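Local coordinates for protein FACT complex subunit SPT16 (Ashbya gossypii, PDB 6A8M) that probably reorganizes nucleosomes as a subunit of the histone chaperone FACT during transcription, replication and DNA repair, here represented by its N-terminal, peptidase-like part, at residues P62-A67 with C73-S78; R83-G88 with I102-S107. One frame throughout, in Å; residues are numbered along the deposited sequence.

Interaction 1 (P62-A67 with C73-S78)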
loop_
_atom_site.group_PDB
_atom_site.type_symbol
_atom_site.label_atom_id
_atom_site.label_comp_id
_atom_site.label_asym_id
_atom_site.label_seq_id
_atom_site.Cartn_x
_atom_site.Cartn_y
_atom_site.Cartn_z
ATOM N N PRO A 62 9.293 14.259 -9.782
ATOM C CA PRO A 62 10.654 14.314 -9.248
ATOM C C PRO A 62 11.164 15.744 -9.166
ATOM O O PRO A 62 10.638 16.662 -9.807
ATOM C CB PRO A 62 11.467 13.492 -10.253
ATOM C CG PRO A 62 10.472 12.552 -10.823
ATOM C CD PRO A 62 9.212 13.369 -10.953
ATOM N N THR A 63 12.197 15.920 -8.339
ATOM C CA THR A 63 12.906 17.195 -8.237
ATOM C C THR A 63 11.937 18.350 -7.972
ATOM O O THR A 63 11.894 19.341 -8.699
ATOM C CB THR A 63 13.717 17.432 -9.513
ATOM O OG1 THR A 63 14.426 16.230 -9.839
ATOM C CG2 THR A 63 14.719 18.522 -9.314
ATOM N N THR A 64 11.108 18.179 -6.945
ATOM C CA THR A 64 9.986 19.063 -6.674
ATOM C C THR A 64 9.835 19.228 -5.175
ATOM O O THR A 64 9.952 18.252 -4.432
ATOM C CB THR A 64 8.680 18.492 -7.255
ATOM O OG1 THR A 64 8.774 18.490 -8.677
ATOM C CG2 THR A 64 7.464 19.305 -6.822
ATOM N N LEU A 65 9.584 20.458 -4.742
ATOM C CA LEU A 65 9.287 20.748 -3.351
ATOM C C LEU A 65 7.849 21.242 -3.240
ATOM O O LEU A 65 7.400 22.072 -4.033
ATOM C CB LEU A 65 10.260 21.794 -2.805
ATOM C CG LEU A 65 10.124 22.147 -1.323
ATOM C CD1 LEU A 65 11.475 22.644 -0.794
ATOM C CD2 LEU A 65 9.060 23.197 -1.102
ATOM N N ILE A 66 7.139 20.759 -2.228
ATOM C CA ILE A 66 5.801 21.219 -1.911
ATOM C C ILE A 66 5.790 21.610 -0.440
ATOM O O ILE A 66 6.121 20.788 0.419
ATOM C CB ILE A 66 4.739 20.138 -2.177
ATOM C CG1 ILE A 66 4.818 19.642 -3.625
ATOM C CG2 ILE A 66 3.336 20.641 -1.772
ATOM C CD1 ILE A 66 3.911 18.414 -3.923
ATOM N N ALA A 67 5.405 22.842 -0.149
ATOM C CA ALA A 67 5.254 23.296 1.223
ATOM C C ALA A 67 3.835 23.792 1.426
ATOM O O ALA A 67 3.266 24.429 0.537
ATOM C CB ALA A 67 6.250 24.400 1.567
ATOM N N CYS A 73 0.184 27.433 -0.460
ATOM C CA CYS A 73 1.034 26.302 -0.782
ATOM C C CYS A 73 2.071 26.803 -1.774
ATOM O O CYS A 73 1.744 27.594 -2.661
ATOM C CB CYS A 73 0.212 25.138 -1.368
ATOM S SG CYS A 73 1.161 23.802 -2.107
ATOM N N VAL A 74 3.321 26.385 -1.591
ATOM C CA VAL A 74 4.396 26.701 -2.524
ATOM C C VAL A 74 4.832 25.396 -3.163
ATOM O O VAL A 74 5.099 24.416 -2.458
ATOM C CB VAL A 74 5.582 27.390 -1.822
ATOM C CG1 VAL A 74 6.722 27.612 -2.822
ATOM C CG2 VAL A 74 5.147 28.707 -1.211
ATOM N N VAL A 75 4.883 25.377 -4.493
ATOM C CA VAL A 75 5.442 24.268 -5.257
ATOM C C VAL A 75 6.650 24.806 -6.009
ATOM O O VAL A 75 6.522 25.765 -6.777
ATOM C CB VAL A 75 4.413 23.682 -6.238
ATOM C CG1 VAL A 75 4.996 22.511 -6.989
ATOM C CG2 VAL A 75 3.146 23.290 -5.493
ATOM N N ILE A 76 7.816 24.199 -5.788
ATOM C CA ILE A 76 9.027 24.515 -6.542
ATOM C C ILE A 76 9.243 23.359 -7.498
ATOM O O ILE A 76 9.435 22.217 -7.063
ATOM C CB ILE A 76 10.251 24.698 -5.631
ATOM C CG1 ILE A 76 10.002 25.779 -4.578
ATOM C CG2 ILE A 76 11.529 24.982 -6.477
ATOM C CD1 ILE A 76 11.137 25.928 -3.573
ATOM N N THR A 77 9.182 23.633 -8.795
ATOM C CA THR A 77 9.288 22.559 -9.773
ATOM C C THR A 77 9.681 23.163 -11.118
ATOM O O THR A 77 9.685 24.381 -11.298
ATOM C CB THR A 77 7.983 21.759 -9.869
ATOM O OG1 THR A 77 8.240 20.500 -10.502
ATOM C CG2 THR A 77 6.908 22.530 -10.660
ATOM N N SER A 78 10.005 22.290 -12.062
ATOM C CA SER A 78 10.575 22.739 -13.323
ATOM C C SER A 78 9.517 23.401 -14.202
ATOM O O SER A 78 8.312 23.253 -13.996
ATOM C CB SER A 78 11.183 21.559 -14.075
ATOM O OG SER A 78 10.150 20.669 -14.462
HETATM O O HOH W 1 11.265 19.452 -11.452
#
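L65 and I76 face each other as an antiparallel hydrogen-bonded pair in a β hairpin of the N-terminal lobe; the axes of strands 64-67 and 73-77 come within 4.6 Å, their directions 175° apart. L65 N reaches I76 O at 2.9 Å, and I76 N returns the bond to L65 O. A second hydrogen-bonded pair, A67 with V74, closes with A67 N to V74 O at 2.8 Å. Between them I66 and V75 form a non-hydrogen-bonded pair. L65, A67, V74 and I76 fill one face of the sheet, beneath helices 113-128 and 143-158, and the L65 and I76 side chains meet at their roots, CB to CB 4.1 Å. On the other face I66 CG2 lies 3.9 Å from C73 SG. T63 and T64 both oppose L37 on the next strand, a G1 bulge. Beyond, the T64 and T77 side chains lie side by side. Water 1 donates to T63 O and weakly accepts from S78 N. With T77 OG1 anti to its own N (chi1 -162°), this hydroxyl donates to T64 OG1 at 2.8 Å, while T64 OG1 donates to P62 O, 2.8 Å away and 56° out of that carbonyl's plane.

Interaction 2 (R83-G88 with I102-S107)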
loop_
_atom_site.group_PDB
_atom_site.type_symbol
_atom_site.label_atom_id
_atom_site.label_comp_id
_atom_site.label_asym_id
_atom_site.label_seq_id
_atom_site.Cartn_x
_atom_site.Cartn_y
_atom_site.Cartn_z
ATOM N N ARG A 83 3.869 23.290 -16.447
ATOM C CA ARG A 83 2.869 23.273 -17.512
ATOM C C ARG A 83 1.681 22.374 -17.173
ATOM O O ARG A 83 0.548 22.680 -17.566
ATOM C CB ARG A 83 3.515 22.831 -18.829
ATOM N N TYR A 84 1.909 21.267 -16.452
ATOM C CA TYR A 84 0.801 20.401 -16.070
ATOM C C TYR A 84 -0.072 21.028 -14.996
ATOM O O TYR A 84 -1.223 20.609 -14.820
ATOM C CB TYR A 84 1.316 19.057 -15.562
ATOM C CG TYR A 84 2.086 18.251 -16.577
ATOM C CD1 TYR A 84 1.464 17.748 -17.710
ATOM C CD2 TYR A 84 3.435 17.966 -16.380
ATOM C CE1 TYR A 84 2.168 17.001 -18.634
ATOM C CE2 TYR A 84 4.148 17.221 -17.295
ATOM C CZ TYR A 84 3.513 16.743 -18.424
ATOM O OH TYR A 84 4.225 15.995 -19.337
ATOM N N LEU A 85 0.452 22.029 -14.282
ATOM C CA LEU A 85 -0.199 22.594 -13.108
ATOM C C LEU A 85 -0.773 23.992 -13.304
ATOM O O LEU A 85 -1.705 24.356 -12.587
ATOM C CB LEU A 85 0.796 22.649 -11.935
ATOM C CG LEU A 85 1.448 21.332 -11.530
ATOM C CD1 LEU A 85 2.499 21.568 -10.442
ATOM C CD2 LEU A 85 0.383 20.331 -11.073
ATOM N N GLU A 86 -0.256 24.787 -14.244
ATOM C CA GLU A 86 -0.507 26.229 -14.173
ATOM C C GLU A 86 -1.979 26.571 -14.384
ATOM O O GLU A 86 -2.516 27.446 -13.697
ATOM C CB GLU A 86 0.369 26.981 -15.175
ATOM C CG GLU A 86 0.271 26.461 -16.582
ATOM C CD GLU A 86 1.333 27.044 -17.486
ATOM O OE1 GLU A 86 1.245 26.825 -18.709
ATOM O OE2 GLU A 86 2.258 27.714 -16.968
ATOM N N GLU A 87 -2.654 25.899 -15.319
ATOM C CA GLU A 87 -4.050 26.246 -15.570
ATOM C C GLU A 87 -4.941 25.873 -14.390
ATOM O O GLU A 87 -5.794 26.668 -13.981
ATOM C CB GLU A 87 -4.549 25.576 -16.842
ATOM C CG GLU A 87 -6.016 25.782 -17.045
ATOM C CD GLU A 87 -6.464 25.444 -18.447
ATOM O OE1 GLU A 87 -7.694 25.313 -18.640
ATOM O OE2 GLU A 87 -5.595 25.323 -19.346
ATOM N N GLY A 88 -4.750 24.685 -13.814
ATOM C CA GLY A 88 -5.597 24.278 -12.699
ATOM C C GLY A 88 -5.340 25.097 -11.449
ATOM O O GLY A 88 -6.265 25.412 -10.695
ATOM N N ILE A 102 -2.017 29.213 -4.050
ATOM C CA ILE A 102 -0.927 28.337 -4.481
ATOM C C ILE A 102 0.026 29.153 -5.335
ATOM O O ILE A 102 -0.403 29.828 -6.276
ATOM C CB ILE A 102 -1.464 27.138 -5.275
ATOM C CG1 ILE A 102 -2.428 26.299 -4.439
ATOM C CG2 ILE A 102 -0.312 26.272 -5.814
ATOM C CD1 ILE A 102 -3.182 25.269 -5.286
ATOM N N GLU A 103 1.319 29.083 -5.023
ATOM C CA GLU A 103 2.354 29.726 -5.822
ATOM C C GLU A 103 3.228 28.661 -6.466
ATOM O O GLU A 103 3.725 27.765 -5.779
ATOM C CB GLU A 103 3.217 30.656 -4.964
ATOM C CG GLU A 103 2.417 31.659 -4.182
ATOM C CD GLU A 103 3.278 32.615 -3.399
ATOM O OE1 GLU A 103 2.731 33.318 -2.522
ATOM O OE2 GLU A 103 4.496 32.671 -3.658
ATOM N N LEU A 104 3.403 28.754 -7.784
ATOM C CA LEU A 104 4.329 27.897 -8.513
ATOM C C LEU A 104 5.616 28.687 -8.707
ATOM O O LEU A 104 5.645 29.663 -9.466
ATOM C CB LEU A 104 3.733 27.474 -9.856
ATOM C CG LEU A 104 2.353 26.841 -9.721
ATOM C CD1 LEU A 104 1.730 26.545 -11.081
ATOM C CD2 LEU A 104 2.483 25.573 -8.916
ATOM N N TRP A 105 6.670 28.281 -8.013
ATOM C CA TRP A 105 8.002 28.834 -8.235
ATOM C C TRP A 105 8.748 27.926 -9.212
ATOM O O TRP A 105 8.940 26.737 -8.942
ATOM C CB TRP A 105 8.769 28.942 -6.917
ATOM C CG TRP A 105 8.123 29.801 -5.843
ATOM C CD1 TRP A 105 6.974 30.546 -5.941
ATOM C CD2 TRP A 105 8.593 29.970 -4.505
ATOM N NE1 TRP A 105 6.701 31.170 -4.734
ATOM C CE2 TRP A 105 7.682 30.831 -3.838
ATOM C CE3 TRP A 105 9.689 29.467 -3.796
ATOM C CZ2 TRP A 105 7.854 31.211 -2.508
ATOM C CZ3 TRP A 105 9.853 29.845 -2.476
ATOM C CH2 TRP A 105 8.940 30.700 -1.842
ATOM N N GLN A 106 9.180 28.481 -10.342
ATOM C CA GLN A 106 9.832 27.678 -11.365
ATOM C C GLN A 106 11.296 27.466 -10.980
ATOM O O GLN A 106 12.021 28.433 -10.765
ATOM C CB GLN A 106 9.704 28.392 -12.704
ATOM C CG GLN A 106 10.156 27.641 -13.921
ATOM C CD GLN A 106 9.881 28.442 -15.186
ATOM O OE1 GLN A 106 10.789 29.040 -15.773
ATOM N NE2 GLN A 106 8.618 28.475 -15.596
ATOM N N SER A 107 11.714 26.211 -10.855
ATOM C CA SER A 107 13.106 25.900 -10.566
ATOM C C SER A 107 13.964 26.082 -11.819
ATOM O O SER A 107 13.470 26.284 -12.931
ATOM C CB SER A 107 13.236 24.472 -10.046
ATOM O OG SER A 107 12.972 23.524 -11.074
#
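L104 meets L85 and E86 in an apolar contact between strand 102-106 and helix 83-88, part of the β-α-β unit in which helix 79-95 crosses over from strand 72-77 to strand 101-106. A single methyl, L104 CD1, does the touching: it reaches the helix backbone at E86 CA, 3.8 Å away, and the root of the neighbouring side chain at L85 CB, 4.1 Å away. The CB of L104 points toward the helix; CG stands anti to the carbonyl carbon (chi1 -53°) and CD1 continues the chain in extended form (chi2 175°). L85 is buried and its CB points toward the strand; E86 is exposed and brings its CA and CB to the methyl. The patch is small, 109 Å² in all, and no hydrogen bond crosses it.

Polar interactions of this strand lie elsewhere. W105 NE1 donates to E103 OE2 at 2.9 Å with an N-H...O angle of 162°; the acceptor sits in the indole plane and uses its anti lone pair, so the bond helps fix the turn of the ring. E103 OE1 also forms a salt bridge with R124 of helix 113-128, linking the indole to that helix through one carboxylate.

Strand 101-106 is the outermost strand of the sheet on this side within the chain, hydrogen-bonded in parallel to strand 72-77. L104 also packs on V75 and T82 beneath helix 79-95, whereas W105, on the other face, lies against L117, L121 and R124 of helix 113-128.

In the fold
Strand 72-77 ties the two contacts together: it is the second strand of the hairpin in interaction 1 and the parallel neighbour of strand 101-106, which carries interaction 2. Their centres are about 9 Å apart, and the backbones join directly, with probable hydrogen bonds from W105 N to V75 O and from S107 N to T77 O. Interaction 1 is buried inside the sheet and built chiefly of paired backbone bonds, with hydroxyls and a water at one end. Interaction 2 is partly buried near the sheet edge and purely apolar, a single leucine methyl against helix 79-95 on one face of the sheet. On the other face V74 packs against the W105 ring, alongside helix 113-128, so the sheet is sandwiched between helices.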